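Local coordinates for protein leukotriene A-4 hydrolase (Saccharomyces cerevisiae, PDB 2XQ0) that cleaves di- and tripeptides from the amino end as a zinc-dependent aminopeptidase and, more weakly, hydrolyses epoxides including leukotriene A4, at residues G48-Q53 with S153-F158; V79-S84 with F112-Q117; Y475-K480 with V512-T517. All coordinates share one frame; numbering follows the deposited sequence.

How the interactions relate
Following the chain from its N terminus, residues 48-53 come first, on a central strand of the large sheet of the N-terminal domain. Interaction 1 closes a long loop, bringing residues 153-158 back over that sheet after 99 intervening residues. Within this span interaction 2 closes a shorter loop, joining 79-84 to 112-117. Strands 45-56 and 111-120 are neighbours, so the two contacts touch: Thr51 OG1 and Asn115 ND2 are probably hydrogen-bonded, as are Gln53 OE1 and Thr113 OG1. Interaction 3 follows in series, pairing 475-480 with 512-517 on two helices of the C-terminal part, across the chain's centre from the other two, its centre about 51 Å from that of interaction 1.

Interaction 1: G48-Q53 with S153-F158; sequences GSVTFQ and SLFPCF
Val50 and Phe52 meet Phe155, Pro156 and Cys157 where an irregular loop covers one face of the large beta sheet in the M1 N-terminal domain. Val50 and Phe52, two positions apart on strand 45-56, both point to the loop between strands 141-144 and 165-172, which runs across them. No hydrogen bond joins the two segments, so the contact is mainly apolar.

The aliphatic part centres on Val50, whose two methyl groups divide the work. Val50 CG1 stands between the backbone N and the carbonyl carbon (chi1 53°) and meets CG of Pro156 at 3.9 Å, the two side chains sliding past each other in opposite directions. The other branch, Val50 CG2, approaches CD1 of Phe155 obliquely at 4.3 Å; within its own strand the same methyl lies over one face of the Phe52 ring, toward the rim. CG2 thus touches both aromatic rings.

Outside the two segments, Pro156 also packs on Ile116 and Phe118 of the adjoining strand 111-120, while Phe52 reaches Leu69 on strand 66-69. The Phe155 side chain lies about 5 Å from that of Leu146, a substrate-binding residue, which is consistent with the loop lying close to the substrate-binding residues.

The aromatic part belongs to the far end of Phe52. Phe52 CZ approaches CB of Cys157 at 4.0 Å, and the ring presents its edge to the carbonyl of Pro156. That oxygen is buried without a polar partner in the model: Pro156 O lies near the ring plane, 3.3 Å from Phe52 CZ.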
loop_
_atom_site.group_PDB
_atom_site.type_symbol
_atom_site.label_atom_id
_atom_site.label_comp_id
_atom_site.label_asym_id
_atom_site.label_seq_id
_atom_site.Cartn_x
_atom_site.Cartn_y
_atom_site.Cartn_z
ATOM N N GLY A 48 -12.381 -23.371 -9.591
ATOM C CA GLY A 48 -13.794 -23.284 -9.300
ATOM C C GLY A 48 -14.431 -22.438 -10.358
ATOM O O GLY A 48 -14.074 -22.522 -11.537
ATOM N N SER A 49 -15.373 -21.604 -9.954
ATOM C CA SER A 49 -16.074 -20.828 -10.947
ATOM C C SER A 49 -16.479 -19.474 -10.393
ATOM O O SER A 49 -16.630 -19.307 -9.191
ATOM C CB SER A 49 -17.298 -21.594 -11.433
ATOM O OG SER A 49 -18.337 -21.527 -10.479
ATOM N N VAL A 50 -16.625 -18.506 -11.288
ATOM C CA VAL A 50 -17.136 -17.201 -10.936
ATOM C C VAL A 50 -18.435 -16.994 -11.680
ATOM O O VAL A 50 -18.556 -17.333 -12.867
ATOM C CB VAL A 50 -16.140 -16.046 -11.240
ATOM C CG1 VAL A 50 -15.644 -16.075 -12.694
ATOM C CG2 VAL A 50 -16.783 -14.686 -10.926
ATOM N N THR A 51 -19.428 -16.478 -10.973
ATOM C CA THR A 51 -20.716 -16.202 -11.595
ATOM C C THR A 51 -21.019 -14.713 -11.468
ATOM O O THR A 51 -20.990 -14.165 -10.374
ATOM C CB THR A 51 -21.851 -17.004 -10.920
ATOM O OG1 THR A 51 -21.512 -18.393 -10.888
ATOM C CG2 THR A 51 -23.157 -16.823 -11.675
ATOM N N PHE A 52 -21.289 -14.071 -12.594
ATOM C CA PHE A 52 -21.685 -12.668 -12.636
ATOM C C PHE A 52 -23.154 -12.559 -13.019
ATOM O O PHE A 52 -23.622 -13.233 -13.957
ATOM C CB PHE A 52 -20.897 -11.913 -13.703
ATOM C CG PHE A 52 -19.410 -11.920 -13.490
ATOM C CD1 PHE A 52 -18.823 -11.063 -12.575
ATOM C CD2 PHE A 52 -18.595 -12.761 -14.232
ATOM C CE1 PHE A 52 -17.458 -11.050 -12.402
ATOM C CE2 PHE A 52 -17.230 -12.762 -14.050
ATOM C CZ PHE A 52 -16.662 -11.906 -13.132
ATOM N N GLN A 53 -23.874 -11.690 -12.327
ATOM C CA GLN A 53 -25.176 -11.253 -12.797
ATOM C C GLN A 53 -24.882 -9.954 -13.534
ATOM O O GLN A 53 -24.357 -9.005 -12.945
ATOM C CB GLN A 53 -26.134 -10.989 -11.635
ATOM C CG GLN A 53 -26.269 -12.121 -10.642
ATOM C CD GLN A 53 -26.900 -13.338 -11.250
ATOM O OE1 GLN A 53 -27.706 -13.235 -12.180
ATOM N NE2 GLN A 53 -26.542 -14.510 -10.733
ATOM N N SER A 153 -5.540 -12.316 -12.637
ATOM C CA SER A 153 -4.697 -13.524 -12.607
ATOM C C SER A 153 -5.242 -14.506 -11.574
ATOM O O SER A 153 -4.743 -15.639 -11.426
ATOM C CB SER A 153 -3.244 -13.146 -12.312
ATOM O OG SER A 153 -2.353 -14.229 -12.471
ATOM N N LEU A 154 -6.276 -14.064 -10.855
ATOM C CA LEU A 154 -6.949 -14.896 -9.849
ATOM C C LEU A 154 -8.318 -15.386 -10.350
ATOM O O LEU A 154 -8.676 -16.544 -10.151
ATOM C CB LEU A 154 -7.113 -14.140 -8.524
ATOM C CG LEU A 154 -7.845 -14.907 -7.422
ATOM C CD1 LEU A 154 -7.100 -16.207 -7.076
ATOM C CD2 LEU A 154 -8.060 -14.069 -6.161
ATOM N N PHE A 155 -9.075 -14.506 -11.003
ATOM C CA PHE A 155 -10.306 -14.916 -11.693
ATOM C C PHE A 155 -10.615 -13.998 -12.864
ATOM O O PHE A 155 -10.230 -12.844 -12.859
ATOM C CB PHE A 155 -11.505 -14.974 -10.734
ATOM C CG PHE A 155 -11.837 -13.661 -10.076
ATOM C CD1 PHE A 155 -12.934 -12.920 -10.493
ATOM C CD2 PHE A 155 -11.059 -13.171 -9.042
ATOM C CE1 PHE A 155 -13.253 -11.703 -9.880
ATOM C CE2 PHE A 155 -11.364 -11.953 -8.426
ATOM C CZ PHE A 155 -12.464 -11.218 -8.851
ATOM N N PRO A 156 -11.313 -14.519 -13.883
ATOM C CA PRO A 156 -11.671 -13.680 -15.029
ATOM C C PRO A 156 -12.691 -12.641 -14.589
ATOM O O PRO A 156 -13.628 -12.966 -13.859
ATOM C CB PRO A 156 -12.266 -14.679 -16.031
ATOM C CG PRO A 156 -12.722 -15.842 -15.205
ATOM C CD PRO A 156 -11.888 -15.877 -13.957
ATOM N N CYS A 157 -12.489 -11.391 -14.988
ATOM C CA CYS A 157 -13.354 -10.332 -14.511
ATOM C C CYS A 157 -13.189 -9.042 -15.299
ATOM O O CYS A 157 -12.348 -8.931 -16.194
ATOM C CB CYS A 157 -13.064 -10.058 -13.026
ATOM S SG CYS A 157 -11.346 -9.585 -12.661
ATOM N N PHE A 158 -14.013 -8.060 -14.972
ATOM C CA PHE A 158 -13.796 -6.710 -15.481
ATOM C C PHE A 158 -12.814 -6.057 -14.515
ATOM O O PHE A 158 -13.220 -5.409 -13.544
ATOM C CB PHE A 158 -15.105 -5.944 -15.492
ATOM C CG PHE A 158 -16.134 -6.507 -16.430
ATOM C CD1 PHE A 158 -15.992 -6.376 -17.800
ATOM C CD2 PHE A 158 -17.251 -7.154 -15.945
ATOM C CE1 PHE A 158 -16.946 -6.881 -18.669
ATOM C CE2 PHE A 158 -18.213 -7.655 -16.818
ATOM C CZ PHE A 158 -18.055 -7.519 -18.180
#

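Interaction 2: V79-S84 with F112-Q117; sequences VHIDGS and FTLNIQ
The imidazole of His80 and the amide of Gln117 lie only 4° from parallel, and NE2 of Gln117 comes obliquely to CE1 of His80 at 4.1 Å. The Phe112 ring also receives its neighbour obliquely, with Ile81 CG2 lying 3.9 Å from Phe112 CD1. Turned 77° from this ring, the Asp82 carboxylate crosses beside CB of Phe112.

The backbones form an antiparallel pair of strands in the large sheet of the N-terminal domain. His80 and Asn115 make its hydrogen-bonded pair: His80 N gives to Asn115 O, and Asn115 N returns a bond to His80 O, each 2.8 Å long. Beyond them, a type I' turn from Ile81 to Ser84 carries the chain from strand 74-81 into strand 84-90. Asp82 spans this exit with two bonds to Thr113, its N donating to Thr113 O while its OD1 accepts from Thr113 N at 3.1 Å, on the syn side and 25° out of the carboxylate plane.

On the opposite face from His80, Leu114 CD1 meets Val79 CG1 at 3.6 Å and Ile81 CG1 at 3.8 Å, the isoleucine carrying this branch beside its backbone N. Replacing Ile81 by glycine would probably open a gap between Leu114 and Phe112 and leave both with less apolar cover. Strand 45-56 lies beyond strand 111-120, where Asn115 ND2 bonds Thr51 OG1 and Thr113 OG1 bonds Gln53 OE1.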
loop_
_atom_site.group_PDB
_atom_site.type_symbol
_atom_site.label_atom_id
_atom_site.label_comp_id
_atom_site.label_asym_id
_atom_site.label_seq_id
_atom_site.Cartn_x
_atom_site.Cartn_y
_atom_site.Cartn_z
ATOM N N VAL A 79 -17.514 -22.077 -20.150
ATOM C CA VAL A 79 -18.330 -20.883 -19.953
ATOM C C VAL A 79 -19.798 -21.177 -20.265
ATOM O O VAL A 79 -20.116 -21.760 -21.314
ATOM C CB VAL A 79 -17.903 -19.755 -20.891
ATOM C CG1 VAL A 79 -18.769 -18.531 -20.636
ATOM C CG2 VAL A 79 -16.417 -19.428 -20.719
ATOM N N HIS A 80 -20.683 -20.754 -19.370
ATOM C CA HIS A 80 -22.124 -20.899 -19.568
ATOM C C HIS A 80 -22.804 -19.546 -19.393
ATOM O O HIS A 80 -22.433 -18.759 -18.516
ATOM C CB HIS A 80 -22.713 -21.854 -18.538
ATOM C CG HIS A 80 -22.359 -23.289 -18.756
ATOM N ND1 HIS A 80 -21.208 -23.855 -18.255
ATOM C CD2 HIS A 80 -23.023 -24.284 -19.387
ATOM C CE1 HIS A 80 -21.169 -25.133 -18.584
ATOM N NE2 HIS A 80 -22.257 -25.420 -19.274
ATOM N N ILE A 81 -23.786 -19.271 -20.242
ATOM C CA ILE A 81 -24.685 -18.138 -20.056
ATOM C C ILE A 81 -26.120 -18.660 -19.929
ATOM O O ILE A 81 -26.589 -19.421 -20.771
ATOM C CB ILE A 81 -24.580 -17.138 -21.212
ATOM C CG1 ILE A 81 -23.217 -16.431 -21.167
ATOM C CG2 ILE A 81 -25.710 -16.122 -21.128
ATOM C CD1 ILE A 81 -22.859 -15.664 -22.436
ATOM N N ASP A 82 -26.801 -18.277 -18.859
ATOM C CA ASP A 82 -28.149 -18.760 -18.609
ATOM C C ASP A 82 -28.250 -20.283 -18.708
ATOM O O ASP A 82 -29.136 -20.813 -19.374
ATOM C CB ASP A 82 -29.125 -18.094 -19.579
ATOM C CG ASP A 82 -29.281 -16.617 -19.305
ATOM O OD1 ASP A 82 -28.864 -16.176 -18.209
ATOM O OD2 ASP A 82 -29.811 -15.894 -20.172
ATOM N N GLY A 83 -27.333 -20.980 -18.047
ATOM C CA GLY A 83 -27.352 -22.429 -18.006
ATOM C C GLY A 83 -26.850 -23.124 -19.261
ATOM O O GLY A 83 -26.650 -24.341 -19.252
ATOM N N SER A 84 -26.642 -22.371 -20.341
ATOM C CA SER A 84 -26.234 -22.980 -21.604
ATOM C C SER A 84 -24.782 -22.695 -21.957
ATOM O O SER A 84 -24.287 -21.612 -21.703
ATOM C CB SER A 84 -27.143 -22.532 -22.753
ATOM O OG SER A 84 -28.429 -23.119 -22.654
ATOM N N PHE A 112 -28.684 -11.077 -17.590
ATOM C CA PHE A 112 -28.270 -12.462 -17.794
ATOM C C PHE A 112 -27.224 -12.895 -16.772
ATOM O O PHE A 112 -26.617 -12.063 -16.086
ATOM C CB PHE A 112 -27.793 -12.693 -19.239
ATOM C CG PHE A 112 -26.518 -11.947 -19.605
ATOM C CD1 PHE A 112 -25.288 -12.589 -19.565
ATOM C CD2 PHE A 112 -26.557 -10.620 -20.009
ATOM C CE1 PHE A 112 -24.115 -11.927 -19.919
ATOM C CE2 PHE A 112 -25.385 -9.941 -20.364
ATOM C CZ PHE A 112 -24.157 -10.598 -20.315
ATOM N N THR A 113 -27.044 -14.205 -16.654
ATOM C CA THR A 113 -26.071 -14.766 -15.738
ATOM C C THR A 113 -24.930 -15.377 -16.532
ATOM O O THR A 113 -25.158 -16.092 -17.525
ATOM C CB THR A 113 -26.717 -15.835 -14.855
ATOM O OG1 THR A 113 -27.734 -15.227 -14.050
ATOM C CG2 THR A 113 -25.686 -16.482 -13.948
ATOM N N LEU A 114 -23.705 -15.077 -16.100
ATOM C CA LEU A 114 -22.489 -15.568 -16.749
ATOM C C LEU A 114 -21.658 -16.400 -15.778
ATOM O O LEU A 114 -21.236 -15.899 -14.733
ATOM C CB LEU A 114 -21.663 -14.393 -17.259
ATOM C CG LEU A 114 -20.237 -14.741 -17.685
ATOM C CD1 LEU A 114 -20.250 -15.734 -18.834
ATOM C CD2 LEU A 114 -19.472 -13.493 -18.061
ATOM N N ASN A 115 -21.440 -17.671 -16.109
ATOM C CA ASN A 115 -20.611 -18.538 -15.282
ATOM C C ASN A 115 -19.363 -18.998 -16.033
ATOM O O ASN A 115 -19.439 -19.491 -17.160
ATOM C CB ASN A 115 -21.403 -19.751 -14.783
ATOM C CG ASN A 115 -20.585 -20.649 -13.860
ATOM O OD1 ASN A 115 -19.962 -21.614 -14.302
ATOM N ND2 ASN A 115 -20.587 -20.336 -12.580
ATOM N N ILE A 116 -18.208 -18.829 -15.407
ATOM C CA ILE A 116 -16.951 -19.277 -15.998
ATOM C C ILE A 116 -16.210 -20.187 -15.029
ATOM O O ILE A 116 -15.884 -19.777 -13.911
ATOM C CB ILE A 116 -16.041 -18.090 -16.298
ATOM C CG1 ILE A 116 -16.792 -17.029 -17.117
ATOM C CG2 ILE A 116 -14.759 -18.558 -16.984
ATOM C CD1 ILE A 116 -16.154 -15.669 -17.065
ATOM N N GLN A 117 -15.928 -21.407 -15.460
ATOM C CA GLN A 117 -15.111 -22.319 -14.675
ATOM C C GLN A 117 -13.669 -22.141 -15.071
ATOM O O GLN A 117 -13.347 -22.049 -16.253
ATOM C CB GLN A 117 -15.509 -23.772 -14.917
ATOM C CG GLN A 117 -16.873 -24.140 -14.395
ATOM C CD GLN A 117 -17.293 -25.508 -14.864
ATOM O OE1 GLN A 117 -16.563 -26.486 -14.688
ATOM N NE2 GLN A 117 -18.464 -25.587 -15.483
#

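Interaction 3: Y475-K480 with V512-T517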
loop_
_atom_site.group_PDB
_atom_site.type_symbol
_atom_site.label_atom_id
_atom_site.label_comp_id
_atom_site.label_asym_id
_atom_site.label_seq_id
_atom_site.Cartn_x
_atom_site.Cartn_y
_atom_site.Cartn_z
ATOM N N TYR A 475 17.322 16.744 14.426
ATOM C CA TYR A 475 18.284 17.424 13.573
ATOM C C TYR A 475 19.477 17.956 14.368
ATOM O O TYR A 475 20.624 17.808 13.949
ATOM C CB TYR A 475 17.597 18.559 12.809
ATOM C CG TYR A 475 16.627 18.073 11.748
ATOM C CD1 TYR A 475 16.933 16.984 10.952
ATOM C CD2 TYR A 475 15.412 18.715 11.539
ATOM C CE1 TYR A 475 16.049 16.539 9.974
ATOM C CE2 TYR A 475 14.524 18.277 10.564
ATOM C CZ TYR A 475 14.846 17.194 9.787
ATOM O OH TYR A 475 13.964 16.760 8.813
ATOM N N GLN A 476 19.219 18.582 15.509
ATOM C CA GLN A 476 20.320 19.065 16.342
ATOM C C GLN A 476 21.318 17.972 16.725
ATOM O O GLN A 476 22.520 18.172 16.617
ATOM C CB GLN A 476 19.807 19.770 17.589
ATOM C CG GLN A 476 19.091 21.065 17.280
ATOM C CD GLN A 476 18.504 21.701 18.516
ATOM O OE1 GLN A 476 19.034 21.545 19.618
ATOM N NE2 GLN A 476 17.403 22.428 18.344
ATOM N N LEU A 477 20.822 16.825 17.171
ATOM C CA LEU A 477 21.702 15.745 17.589
ATOM C C LEU A 477 22.520 15.209 16.428
ATOM O O LEU A 477 23.731 15.031 16.561
ATOM C CB LEU A 477 20.919 14.603 18.238
ATOM C CG LEU A 477 21.770 13.495 18.864
ATOM C CD1 LEU A 477 22.610 14.064 20.016
ATOM C CD2 LEU A 477 20.886 12.362 19.355
ATOM N N ALA A 478 21.873 14.924 15.297
ATOM C CA ALA A 478 22.611 14.417 14.142
ATOM C C ALA A 478 23.725 15.386 13.758
ATOM O O ALA A 478 24.862 14.977 13.518
ATOM C CB ALA A 478 21.680 14.148 12.953
ATOM N N ASP A 479 23.402 16.674 13.712
ATOM C CA ASP A 479 24.424 17.693 13.485
ATOM C C ASP A 479 25.563 17.573 14.512
ATOM O O ASP A 479 26.743 17.544 14.155
ATOM C CB ASP A 479 23.797 19.090 13.516
ATOM C CG ASP A 479 22.769 19.296 12.409
ATOM O OD1 ASP A 479 22.732 18.473 11.471
ATOM O OD2 ASP A 479 21.998 20.283 12.470
ATOM N N LYS A 480 25.202 17.480 15.787
ATOM C CA LYS A 480 26.179 17.378 16.873
ATOM C C LYS A 480 27.090 16.155 16.718
ATOM O O LYS A 480 28.304 16.246 16.920
ATOM C CB LYS A 480 25.468 17.334 18.226
ATOM C CG LYS A 480 26.400 17.411 19.432
ATOM C CD LYS A 480 25.633 17.168 20.745
ATOM C CE LYS A 480 26.573 17.127 21.952
ATOM N NZ LYS A 480 25.890 16.728 23.223
ATOM N N VAL A 512 14.238 6.739 13.754
ATOM C CA VAL A 512 14.368 6.517 12.327
ATOM C C VAL A 512 14.881 7.767 11.603
ATOM O O VAL A 512 15.845 7.692 10.826
ATOM C CB VAL A 512 13.043 6.013 11.729
ATOM C CG1 VAL A 512 13.087 6.052 10.222
ATOM C CG2 VAL A 512 12.767 4.590 12.230
ATOM N N LEU A 513 14.252 8.910 11.867
ATOM C CA LEU A 513 14.702 10.179 11.295
ATOM C C LEU A 513 16.135 10.509 11.712
ATOM O O LEU A 513 16.943 10.948 10.895
ATOM C CB LEU A 513 13.770 11.332 11.683
ATOM C CG LEU A 513 14.191 12.712 11.127
ATOM C CD1 LEU A 513 14.155 12.750 9.605
ATOM C CD2 LEU A 513 13.319 13.798 11.679
ATOM N N PHE A 514 16.453 10.315 12.989
ATOM C CA PHE A 514 17.832 10.515 13.463
ATOM C C PHE A 514 18.869 9.709 12.674
ATOM O O PHE A 514 19.824 10.278 12.135
ATOM C CB PHE A 514 17.933 10.194 14.955
ATOM C CG PHE A 514 19.337 10.246 15.491
ATOM C CD1 PHE A 514 20.053 11.437 15.489
ATOM C CD2 PHE A 514 19.938 9.110 16.011
ATOM C CE1 PHE A 514 21.342 11.495 15.987
ATOM C CE2 PHE A 514 21.230 9.157 16.510
ATOM C CZ PHE A 514 21.934 10.353 16.499
ATOM N N LEU A 515 18.681 8.388 12.619
ATOM C CA LEU A 515 19.597 7.481 11.912
ATOM C C LEU A 515 19.646 7.809 10.431
ATOM O O LEU A 515 20.694 7.700 9.797
ATOM C CB LEU A 515 19.188 6.014 12.100
ATOM C CG LEU A 515 19.318 5.442 13.520
ATOM C CD1 LEU A 515 18.511 4.166 13.672
ATOM C CD2 LEU A 515 20.779 5.211 13.878
ATOM N N GLU A 516 18.504 8.204 9.879
ATOM C CA GLU A 516 18.452 8.688 8.502
ATOM C C GLU A 516 19.358 9.917 8.339
ATOM O O GLU A 516 20.304 9.891 7.537
ATOM C CB GLU A 516 16.998 8.975 8.083
ATOM C CG GLU A 516 16.812 9.604 6.713
ATOM C CD GLU A 516 17.233 8.692 5.568
ATOM O OE1 GLU A 516 18.027 7.751 5.797
ATOM O OE2 GLU A 516 16.769 8.919 4.427
ATOM N N THR A 517 19.088 10.969 9.118
ATOM C CA THR A 517 19.865 12.218 9.071
ATOM C C THR A 517 21.379 11.981 9.187
ATOM O O THR A 517 22.168 12.640 8.521
ATOM C CB THR A 517 19.383 13.230 10.152
ATOM O OG1 THR A 517 17.966 13.437 10.029
ATOM C CG2 THR A 517 20.105 14.576 10.021
#
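Two helices of the alpha-helical C-terminal part of this M1 enzyme pack here, running in broadly the same direction; the axes of segments 475-480 and 512-517 cross at -34° and approach to 9.0 Å. Ala478 and Thr517 mark the closest backbone approach. Ala478 CB meets Thr517 CG2 at 3.4 Å, tighter than usual van der Waals contact, and the small alanine side chain probably allows the backbones to come so near (6.2 Å from CA of Ala478 to CA of Thr517).

Phe514 fills one flank of this point. Its CG is anti to the backbone N (chi1 174°), and the ring reaches across to the partner helix, where Leu477 CD2 lies over one face, 3.5 Å from Phe514 CE1. The same ring turns an edge to the backbone of Ala478, with N of Ala478 near its plane at 3.5 Å from Phe514 CE1.

On the other flank Tyr475 extends its ring across Thr517 at about a right angle. Thr517 OG1 sits at the ring's edge, 3.6 Å from CE1 of Tyr475, while the phenol end reaches the methyls of Leu513, whose CD1 is 4.1 Å from Tyr475 OH. The threonine hydroxyl is satisfied within its own helix: Thr517 OG1 donates to Leu513 O at 2.8 Å from above the carbonyl plane. That oxygen also accepts from Thr517 N, so two bonds grip it, and the OG1 bond is likely to fix the rotation of the threonine side chain.

The ring of Tyr475 stacks with His523, Leu477 packs on Ile503 and Tyr547, and Leu513 continues to Phe346 and Ile350, joining the helical pair 469-484 and 508-519 to helix 341-360.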